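Long-range contacts in isocitrate dehydrogenase [NAD] subunit 1 (PDB 3BLX), which catalyses, as part of an octamer with IDH2, the NAD-dependent oxidative decarboxylation of isocitrate to 2-oxoglutarate in the mitochondrial citric acid cycle: residues 16-25 / 45-54; 35-43 / 339-347. All blocks are in the same frame, centred on the assembly; numbering follows the deposited sequence.

Overall arrangement
Helix 27-42 ties the two interactions together. It follows strand 17-25 in the chain and leads into strand 47-51, the two strands paired in interaction 1, while its second half packs against helix 335-347 near the C terminus in interaction 2. The centres of the two contacts lie about 17 Å apart, and Phe40 and Arg37 bridge them by packing against Trp49. Interaction 1 is partly buried and is held by main-chain hydrogen bonds, with a salt bridge at its start and apolar packing on one face. Interaction 2 is a buried helix-helix contact, where interlocking aliphatic side chains do most of the work and one hydroxyl pair adds polarity. Both also reach a second copy of this subunit.

Interaction 1. Residues 16-25 / 45-54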
loop_
_atom_site.group_PDB
_atom_site.type_symbol
_atom_site.label_atom_id
_atom_site.label_comp_id
_atom_site.label_asym_id
_atom_site.label_seq_id
_atom_site.Cartn_x
_atom_site.Cartn_y
_atom_site.Cartn_z
ATOM N N GLY E 16 4.047 -31.645 -4.575
ATOM C CA GLY E 16 5.027 -31.959 -5.598
ATOM C C GLY E 16 4.605 -31.586 -7.009
ATOM O O GLY E 16 5.454 -31.574 -7.910
ATOM N N ARG E 17 3.313 -31.290 -7.210
ATOM C CA ARG E 17 2.809 -30.940 -8.553
ATOM C C ARG E 17 2.575 -29.443 -8.800
ATOM O O ARG E 17 1.841 -28.761 -8.062
ATOM C CB ARG E 17 1.489 -31.655 -8.833
ATOM C CG ARG E 17 1.574 -33.138 -8.908
ATOM C CD ARG E 17 0.337 -33.698 -9.599
ATOM N NE ARG E 17 0.770 -34.848 -10.377
ATOM C CZ ARG E 17 1.060 -34.827 -11.670
ATOM N NH1 ARG E 17 0.902 -33.722 -12.383
ATOM N NH2 ARG E 17 1.485 -35.935 -12.244
ATOM N N PHE E 18 3.146 -28.935 -9.874
ATOM C CA PHE E 18 2.896 -27.548 -10.249
ATOM C C PHE E 18 1.644 -27.410 -11.087
ATOM O O PHE E 18 1.377 -28.244 -11.932
ATOM C CB PHE E 18 4.030 -27.049 -11.071
ATOM C CG PHE E 18 5.332 -27.033 -10.364
ATOM C CD1 PHE E 18 5.703 -25.941 -9.612
ATOM C CD2 PHE E 18 6.218 -28.091 -10.491
ATOM C CE1 PHE E 18 6.928 -25.902 -8.982
ATOM C CE2 PHE E 18 7.441 -28.057 -9.865
ATOM C CZ PHE E 18 7.795 -26.960 -9.110
ATOM N N THR E 19 0.863 -26.365 -10.836
ATOM C CA THR E 19 -0.217 -25.992 -11.738
ATOM C C THR E 19 0.286 -24.872 -12.636
ATOM O O THR E 19 0.575 -23.799 -12.149
ATOM C CB THR E 19 -1.441 -25.481 -10.984
ATOM O OG1 THR E 19 -1.891 -26.498 -10.096
ATOM C CG2 THR E 19 -2.553 -25.142 -11.958
ATOM N N VAL E 20 0.428 -25.117 -13.935
ATOM C CA VAL E 20 0.788 -24.024 -14.830
ATOM C C VAL E 20 -0.286 -23.670 -15.865
ATOM O O VAL E 20 -0.970 -24.520 -16.406
ATOM C CB VAL E 20 2.181 -24.197 -15.477
ATOM C CG1 VAL E 20 2.933 -25.343 -14.808
ATOM C CG2 VAL E 20 2.063 -24.356 -16.964
ATOM N N THR E 21 -0.443 -22.378 -16.094
ATOM C CA THR E 21 -1.372 -21.881 -17.097
ATOM C C THR E 21 -0.939 -22.308 -18.501
ATOM O O THR E 21 0.255 -22.214 -18.867
ATOM C CB THR E 21 -1.509 -20.349 -17.006
ATOM O OG1 THR E 21 -1.999 -20.008 -15.715
ATOM C CG2 THR E 21 -2.497 -19.797 -18.035
ATOM N N LEU E 22 -1.898 -22.811 -19.273
ATOM C CA LEU E 22 -1.634 -23.185 -20.654
ATOM C C LEU E 22 -2.596 -22.421 -21.543
ATOM O O LEU E 22 -3.816 -22.543 -21.405
ATOM C CB LEU E 22 -1.817 -24.689 -20.864
ATOM C CG LEU E 22 -1.392 -25.168 -22.245
ATOM C CD1 LEU E 22 0.005 -24.734 -22.514
ATOM C CD2 LEU E 22 -1.455 -26.633 -22.282
ATOM N N ILE E 23 -2.052 -21.610 -22.439
ATOM C CA ILE E 23 -2.871 -20.835 -23.365
ATOM C C ILE E 23 -2.456 -21.243 -24.763
ATOM O O ILE E 23 -1.449 -20.746 -25.279
ATOM C CB ILE E 23 -2.604 -19.331 -23.206
ATOM C CG1 ILE E 23 -2.937 -18.853 -21.799
ATOM C CG2 ILE E 23 -3.399 -18.531 -24.199
ATOM C CD1 ILE E 23 -2.299 -17.518 -21.435
ATOM N N PRO E 24 -3.218 -22.155 -25.393
ATOM C CA PRO E 24 -2.750 -22.825 -26.612
ATOM C C PRO E 24 -2.762 -21.910 -27.833
ATOM O O PRO E 24 -1.874 -21.980 -28.657
ATOM C CB PRO E 24 -3.744 -23.975 -26.779
ATOM C CG PRO E 24 -4.482 -24.056 -25.474
ATOM C CD PRO E 24 -4.536 -22.661 -24.990
ATOM N N GLY E 25 -3.743 -21.038 -27.942
ATOM C CA GLY E 25 -3.784 -20.151 -29.086
ATOM C C GLY E 25 -4.713 -20.637 -30.176
ATOM O O GLY E 25 -5.741 -21.242 -29.901
ATOM N N ILE E 45 5.829 -35.890 -16.097
ATOM C CA ILE E 45 6.291 -34.712 -15.373
ATOM C C ILE E 45 5.174 -34.233 -14.449
ATOM O O ILE E 45 3.986 -34.321 -14.807
ATOM C CB ILE E 45 6.726 -33.594 -16.376
ATOM C CG1 ILE E 45 7.962 -34.043 -17.154
ATOM C CG2 ILE E 45 7.021 -32.279 -15.682
ATOM C CD1 ILE E 45 8.476 -33.043 -18.170
ATOM N N PRO E 46 5.550 -33.747 -13.246
ATOM C CA PRO E 46 4.594 -33.325 -12.209
ATOM C C PRO E 46 3.987 -31.953 -12.513
ATOM O O PRO E 46 4.087 -31.016 -11.732
ATOM C CB PRO E 46 5.453 -33.245 -10.934
ATOM C CG PRO E 46 6.855 -33.584 -11.334
ATOM C CD PRO E 46 6.945 -33.544 -12.815
ATOM N N ILE E 47 3.351 -31.844 -13.661
ATOM C CA ILE E 47 2.730 -30.602 -14.046
ATOM C C ILE E 47 1.287 -30.840 -14.429
ATOM O O ILE E 47 0.986 -31.717 -15.229
ATOM C CB ILE E 47 3.504 -29.943 -15.200
ATOM C CG1 ILE E 47 4.842 -29.422 -14.684
ATOM C CG2 ILE E 47 2.696 -28.819 -15.813
ATOM C CD1 ILE E 47 5.639 -28.678 -15.693
ATOM N N ASP E 48 0.392 -30.081 -13.812
ATOM C CA ASP E 48 -1.017 -30.071 -14.178
ATOM C C ASP E 48 -1.337 -28.798 -14.965
ATOM O O ASP E 48 -1.098 -27.688 -14.501
ATOM C CB ASP E 48 -1.891 -30.138 -12.930
ATOM C CG ASP E 48 -1.813 -31.495 -12.200
ATOM O OD1 ASP E 48 -1.444 -32.511 -12.831
ATOM O OD2 ASP E 48 -2.141 -31.537 -10.988
ATOM N N TRP E 49 -1.865 -28.952 -16.167
ATOM C CA TRP E 49 -2.200 -27.790 -16.971
ATOM C C TRP E 49 -3.531 -27.208 -16.554
ATOM O O TRP E 49 -4.490 -27.934 -16.333
ATOM C CB TRP E 49 -2.257 -28.164 -18.430
ATOM C CG TRP E 49 -1.025 -28.870 -18.924
ATOM C CD1 TRP E 49 -0.914 -30.185 -19.251
ATOM C CD2 TRP E 49 0.261 -28.283 -19.169
ATOM N NE1 TRP E 49 0.357 -30.458 -19.671
ATOM C CE2 TRP E 49 1.101 -29.309 -19.640
ATOM C CE3 TRP E 49 0.779 -26.989 -19.044
ATOM C CZ2 TRP E 49 2.420 -29.088 -19.989
ATOM C CZ3 TRP E 49 2.108 -26.779 -19.369
ATOM C CH2 TRP E 49 2.906 -27.816 -19.843
ATOM N N GLU E 50 -3.583 -25.890 -16.420
ATOM C CA GLU E 50 -4.856 -25.216 -16.235
ATOM C C GLU E 50 -5.069 -24.516 -17.548
ATOM O O GLU E 50 -4.624 -23.395 -17.751
ATOM C CB GLU E 50 -4.787 -24.215 -15.110
ATOM C CG GLU E 50 -6.096 -23.440 -14.860
ATOM C CD GLU E 50 -6.065 -22.527 -13.601
ATOM O OE1 GLU E 50 -6.807 -21.526 -13.567
ATOM O OE2 GLU E 50 -5.309 -22.797 -12.638
ATOM N N THR E 51 -5.717 -25.210 -18.461
ATOM C CA THR E 51 -5.772 -24.761 -19.829
ATOM C C THR E 51 -6.868 -23.707 -20.057
ATOM O O THR E 51 -7.978 -23.836 -19.583
ATOM C CB THR E 51 -5.791 -25.965 -20.824
ATOM O OG1 THR E 51 -6.553 -25.623 -21.974
ATOM C CG2 THR E 51 -6.379 -27.195 -20.187
ATOM N N ILE E 52 -6.510 -22.624 -20.738
ATOM C CA ILE E 52 -7.425 -21.507 -20.924
ATOM C C ILE E 52 -7.812 -21.372 -22.388
ATOM O O ILE E 52 -6.952 -21.187 -23.260
ATOM C CB ILE E 52 -6.817 -20.139 -20.474
ATOM C CG1 ILE E 52 -6.271 -20.198 -19.050
ATOM C CG2 ILE E 52 -7.871 -19.047 -20.578
ATOM C CD1 ILE E 52 -7.358 -20.452 -18.001
ATOM N N ASN E 53 -9.115 -21.450 -22.641
ATOM C CA ASN E 53 -9.673 -21.399 -23.989
ATOM C C ASN E 53 -10.105 -19.998 -24.385
ATOM O O ASN E 53 -11.186 -19.544 -24.044
ATOM C CB ASN E 53 -10.871 -22.346 -24.090
ATOM C CG ASN E 53 -10.548 -23.754 -23.601
ATOM O OD1 ASN E 53 -9.846 -24.511 -24.289
ATOM N ND2 ASN E 53 -11.065 -24.117 -22.408
ATOM N N ILE E 54 -9.254 -19.322 -25.123
ATOM C CA ILE E 54 -9.530 -17.975 -25.561
ATOM C C ILE E 54 -10.217 -18.036 -26.933
ATOM O O ILE E 54 -9.560 -18.007 -27.982
ATOM C CB ILE E 54 -8.224 -17.180 -25.620
ATOM C CG1 ILE E 54 -7.060 -18.040 -25.079
ATOM C CG2 ILE E 54 -8.357 -15.902 -24.808
ATOM C CD1 ILE E 54 -6.711 -19.342 -25.910
#
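Six main-chain hydrogen bonds zip Phe18, Val20 and Leu22 to residues 46-52 in parallel register, from Phe18 N to Pro46 O (2.9 Å) through to Ile52 N to Leu22 O (2.8 Å), and the axes of the two short strands are inclined at 45°. At the start of the pairing, Arg17 folds across to Asp48, its NH1 2.7 Å from OD1 in a salt bridge with the guanidinium and carboxylate planes only 5° apart. The CA of Pro46 lies over one face of the guanidinium, and NE bonds to His301 O of a second subunit. On the apolar face Leu22 and Val20 pack against the Trp49 indole: Leu22 CD2 rests off-centre over one side, 4.3 Å from the centroid of the five-membered ring, whereas Ile47 CG2 lies over the rim of the opposite face. Leu22 gets there with CG anti to the backbone N (chi1 -173°). Val20 runs alongside the indole, CG2 against CE3 and CZ3, and its other methyl, CG1, meets Ile47 CG2 at 3.6 Å. This face is backed by helices 27-42 and 289-302. On the reverse face Thr19 CG2 lies 3.7 Å from Glu50 OE2, and the Glu50 carboxylate is held by Arg72 and Asn73 of helix 60-73. Because helix 27-42 links the two parallel strands in the chain, the three elements make a beta-alpha-beta crossover unit, with helices on both faces of the sheet.

Interaction 2. Residues 35-43 / 339-347; sequences SVRTIFEAE and TNEIINKLS
Ser35 and Thr339 join the two helices by their hydroxyls: Ser35 OG donates to Thr339 OG1 at 3.0 Å. The Ser35 hydroxyl reaches across because it stands trans to the main-chain N (chi1 169°), and Thr339 OG1 is also hydrogen-bonded to Thr335 O one turn back, so this buried oxygen has two polar partners. One turn on, Thr38 turns its CG2 to the neighbouring helix, where CG2 touches Ile343 CD1, the two side chains crossing at about a right angle, and lies 4.0 Å from Thr339 CG2; its own hydroxyl bonds back to Asp34 O. Ile39 is the knob of the contact, sitting in a hole formed by Thr339, Ile342, Ile343 and Leu346. The CG1 arm lies 3.9 Å from Thr339 CG2 and ends with CD1 near Ile342 CG2, while the CG2 methyl faces Leu346 CD2. With an alanine in place of Thr339, hydroxyl and methyl both go, and Ser35 OG would probably lose its acceptor on this helix and the socket round Ile39 would probably open on that side. A turn beyond Thr38, Ala42 CB abuts Ile343 CG2 at 3.8 Å. At the end of the segment, Glu43 bends at chi2 (71°) and brings its carboxylate across the Leu346 side chain, with OE1 in a salt bridge to Arg310. Helices 289-302 and 306-320 flank the pair, and Lys13 of a second subunit packs on Ile343. The axes of these short segments run in nearly the same direction, 10.0 Å apart at closest approach and crossing at -18°, a nearly parallel helix pair with one knob-into-hole that brings the C-terminal helix against the first long helix, consistent with the large domain of this dehydrogenase family, built from both chain ends.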
loop_
_atom_site.group_PDB
_atom_site.type_symbol
_atom_site.label_atom_id
_atom_site.label_comp_id
_atom_site.label_asym_id
_atom_site.label_seq_id
_atom_site.Cartn_x
_atom_site.Cartn_y
_atom_site.Cartn_z
ATOM N N SER E 35 1.842 -31.125 -28.914
ATOM C CA SER E 35 3.157 -31.735 -28.926
ATOM C C SER E 35 3.807 -31.716 -27.530
ATOM O O SER E 35 4.260 -32.746 -27.041
ATOM C CB SER E 35 4.027 -31.046 -29.973
ATOM O OG SER E 35 5.378 -31.421 -29.849
ATOM N N VAL E 36 3.824 -30.550 -26.884
ATOM C CA VAL E 36 4.391 -30.423 -25.551
ATOM C C VAL E 36 3.593 -31.242 -24.532
ATOM O O VAL E 36 4.160 -32.004 -23.788
ATOM C CB VAL E 36 4.471 -28.952 -25.098
ATOM C CG1 VAL E 36 4.674 -28.880 -23.595
ATOM C CG2 VAL E 36 5.605 -28.244 -25.801
ATOM N N ARG E 37 2.279 -31.072 -24.496
ATOM C CA ARG E 37 1.425 -31.864 -23.618
ATOM C C ARG E 37 1.758 -33.353 -23.708
ATOM O O ARG E 37 1.859 -34.030 -22.682
ATOM C CB ARG E 37 -0.040 -31.659 -23.969
ATOM C CG ARG E 37 -0.773 -30.777 -23.031
ATOM C CD ARG E 37 -2.252 -31.018 -23.156
ATOM N NE ARG E 37 -2.870 -30.035 -24.025
ATOM C CZ ARG E 37 -3.770 -29.149 -23.613
ATOM N NH1 ARG E 37 -4.147 -29.152 -22.336
ATOM N NH2 ARG E 37 -4.296 -28.271 -24.476
ATOM N N THR E 38 1.917 -33.837 -24.944
ATOM C CA THR E 38 2.219 -35.240 -25.245
ATOM C C THR E 38 3.595 -35.685 -24.717
ATOM O O THR E 38 3.722 -36.695 -24.030
ATOM C CB THR E 38 2.133 -35.526 -26.783
ATOM O OG1 THR E 38 0.796 -35.328 -27.254
ATOM C CG2 THR E 38 2.527 -36.943 -27.089
ATOM N N ILE E 39 4.631 -34.944 -25.054
ATOM C CA ILE E 39 5.940 -35.225 -24.488
ATOM C C ILE E 39 5.934 -35.186 -22.955
ATOM O O ILE E 39 6.616 -35.975 -22.296
ATOM C CB ILE E 39 6.979 -34.246 -24.989
ATOM C CG1 ILE E 39 7.082 -34.312 -26.515
ATOM C CG2 ILE E 39 8.315 -34.504 -24.322
ATOM C CD1 ILE E 39 8.019 -33.271 -27.123
ATOM N N PHE E 40 5.160 -34.277 -22.379
ATOM C CA PHE E 40 5.144 -34.123 -20.922
ATOM C C PHE E 40 4.484 -35.297 -20.205
ATOM O O PHE E 40 5.004 -35.760 -19.218
ATOM C CB PHE E 40 4.495 -32.796 -20.491
ATOM C CG PHE E 40 5.467 -31.639 -20.396
ATOM C CD1 PHE E 40 6.530 -31.526 -21.276
ATOM C CD2 PHE E 40 5.286 -30.649 -19.467
ATOM C CE1 PHE E 40 7.397 -30.462 -21.197
ATOM C CE2 PHE E 40 6.141 -29.589 -19.390
ATOM C CZ PHE E 40 7.203 -29.492 -20.250
ATOM N N GLU E 41 3.342 -35.763 -20.691
ATOM C CA GLU E 41 2.711 -36.944 -20.118
ATOM C C GLU E 41 3.597 -38.185 -20.286
ATOM O O GLU E 41 3.638 -39.052 -19.414
ATOM C CB GLU E 41 1.316 -37.193 -20.720
ATOM C CG GLU E 41 1.332 -37.736 -22.135
ATOM C CD GLU E 41 -0.049 -38.183 -22.626
ATOM O OE1 GLU E 41 -0.183 -38.483 -23.841
ATOM O OE2 GLU E 41 -0.992 -38.234 -21.797
ATOM N N ALA E 42 4.311 -38.252 -21.401
ATOM C CA ALA E 42 5.153 -39.400 -21.714
ATOM C C ALA E 42 6.324 -39.488 -20.766
ATOM O O ALA E 42 6.819 -40.562 -20.467
ATOM C CB ALA E 42 5.660 -39.309 -23.141
ATOM N N GLU E 43 6.779 -38.336 -20.310
ATOM C CA GLU E 43 7.925 -38.257 -19.426
ATOM C C GLU E 43 7.421 -38.246 -17.978
ATOM O O GLU E 43 8.198 -38.235 -17.025
ATOM C CB GLU E 43 8.693 -36.984 -19.737
ATOM C CG GLU E 43 10.108 -36.988 -19.249
ATOM C CD GLU E 43 10.990 -37.923 -20.039
ATOM O OE1 GLU E 43 12.094 -38.251 -19.559
ATOM O OE2 GLU E 43 10.578 -38.338 -21.137
ATOM N N THR E 339 7.033 -35.450 -33.059
ATOM C CA THR E 339 6.786 -35.603 -31.636
ATOM C C THR E 339 7.038 -37.037 -31.197
ATOM O O THR E 339 7.766 -37.273 -30.218
ATOM C CB THR E 339 5.343 -35.227 -31.254
ATOM O OG1 THR E 339 5.082 -33.870 -31.625
ATOM C CG2 THR E 339 5.135 -35.383 -29.761
ATOM N N ASN E 340 6.444 -37.988 -31.926
ATOM C CA ASN E 340 6.593 -39.406 -31.607
ATOM C C ASN E 340 8.048 -39.911 -31.651
ATOM O O ASN E 340 8.440 -40.729 -30.816
ATOM C CB ASN E 340 5.675 -40.247 -32.478
ATOM C CG ASN E 340 4.210 -40.036 -32.139
ATOM O OD1 ASN E 340 3.866 -39.684 -31.002
ATOM N ND2 ASN E 340 3.333 -40.245 -33.125
ATOM N N GLU E 341 8.840 -39.405 -32.603
ATOM C CA GLU E 341 10.255 -39.711 -32.677
ATOM C C GLU E 341 10.989 -39.220 -31.434
ATOM O O GLU E 341 11.880 -39.893 -30.917
ATOM C CB GLU E 341 10.892 -39.075 -33.922
ATOM C CG GLU E 341 11.753 -40.021 -34.804
ATOM C CD GLU E 341 12.884 -40.772 -34.072
ATOM O OE1 GLU E 341 14.040 -40.293 -34.113
ATOM O OE2 GLU E 341 12.627 -41.855 -33.493
ATOM N N ILE E 342 10.626 -38.036 -30.960
ATOM C CA ILE E 342 11.241 -37.476 -29.763
ATOM C C ILE E 342 10.891 -38.316 -28.541
ATOM O O ILE E 342 11.767 -38.694 -27.782
ATOM C CB ILE E 342 10.820 -36.008 -29.540
ATOM C CG1 ILE E 342 11.525 -35.093 -30.549
ATOM C CG2 ILE E 342 11.156 -35.547 -28.131
ATOM C CD1 ILE E 342 10.860 -33.732 -30.687
ATOM N N ILE E 343 9.606 -38.610 -28.367
ATOM C CA ILE E 343 9.146 -39.452 -27.285
ATOM C C ILE E 343 9.836 -40.813 -27.332
ATOM O O ILE E 343 10.120 -41.409 -26.288
ATOM C CB ILE E 343 7.638 -39.656 -27.371
ATOM C CG1 ILE E 343 6.930 -38.327 -27.128
ATOM C CG2 ILE E 343 7.183 -40.703 -26.356
ATOM C CD1 ILE E 343 5.426 -38.413 -27.279
ATOM N N ASN E 344 10.113 -41.292 -28.545
ATOM C CA ASN E 344 10.767 -42.577 -28.740
ATOM C C ASN E 344 12.214 -42.593 -28.233
ATOM O O ASN E 344 12.642 -43.561 -27.606
ATOM C CB ASN E 344 10.693 -42.998 -30.215
ATOM C CG ASN E 344 11.345 -44.348 -30.477
ATOM O OD1 ASN E 344 10.866 -45.367 -29.987
ATOM N ND2 ASN E 344 12.442 -44.359 -31.257
ATOM N N LYS E 345 12.968 -41.533 -28.501
ATOM C CA LYS E 345 14.349 -41.453 -28.007
ATOM C C LYS E 345 14.358 -41.252 -26.509
ATOM O O LYS E 345 15.372 -41.481 -25.858
ATOM C CB LYS E 345 15.138 -40.312 -28.663
ATOM C CG LYS E 345 14.719 -40.057 -30.081
ATOM C CD LYS E 345 15.855 -39.483 -30.898
ATOM C CE LYS E 345 16.805 -40.584 -31.339
ATOM N NZ LYS E 345 17.763 -40.084 -32.341
ATOM N N LEU E 346 13.224 -40.803 -25.979
ATOM C CA LEU E 346 13.081 -40.520 -24.561
ATOM C C LEU E 346 12.938 -41.791 -23.726
ATOM O O LEU E 346 13.577 -41.907 -22.681
ATOM C CB LEU E 346 11.891 -39.588 -24.331
ATOM C CG LEU E 346 12.163 -38.161 -23.827
ATOM C CD1 LEU E 346 13.619 -37.770 -23.911
ATOM C CD2 LEU E 346 11.288 -37.172 -24.563
ATOM N N SER E 347 12.106 -42.731 -24.182
ATOM C CA SER E 347 11.933 -44.005 -23.475
ATOM C C SER E 347 13.224 -44.828 -23.425
ATOM O O SER E 347 13.532 -45.452 -22.407
ATOM C CB SER E 347 10.816 -44.822 -24.105
ATOM O OG SER E 347 11.051 -44.960 -25.493
#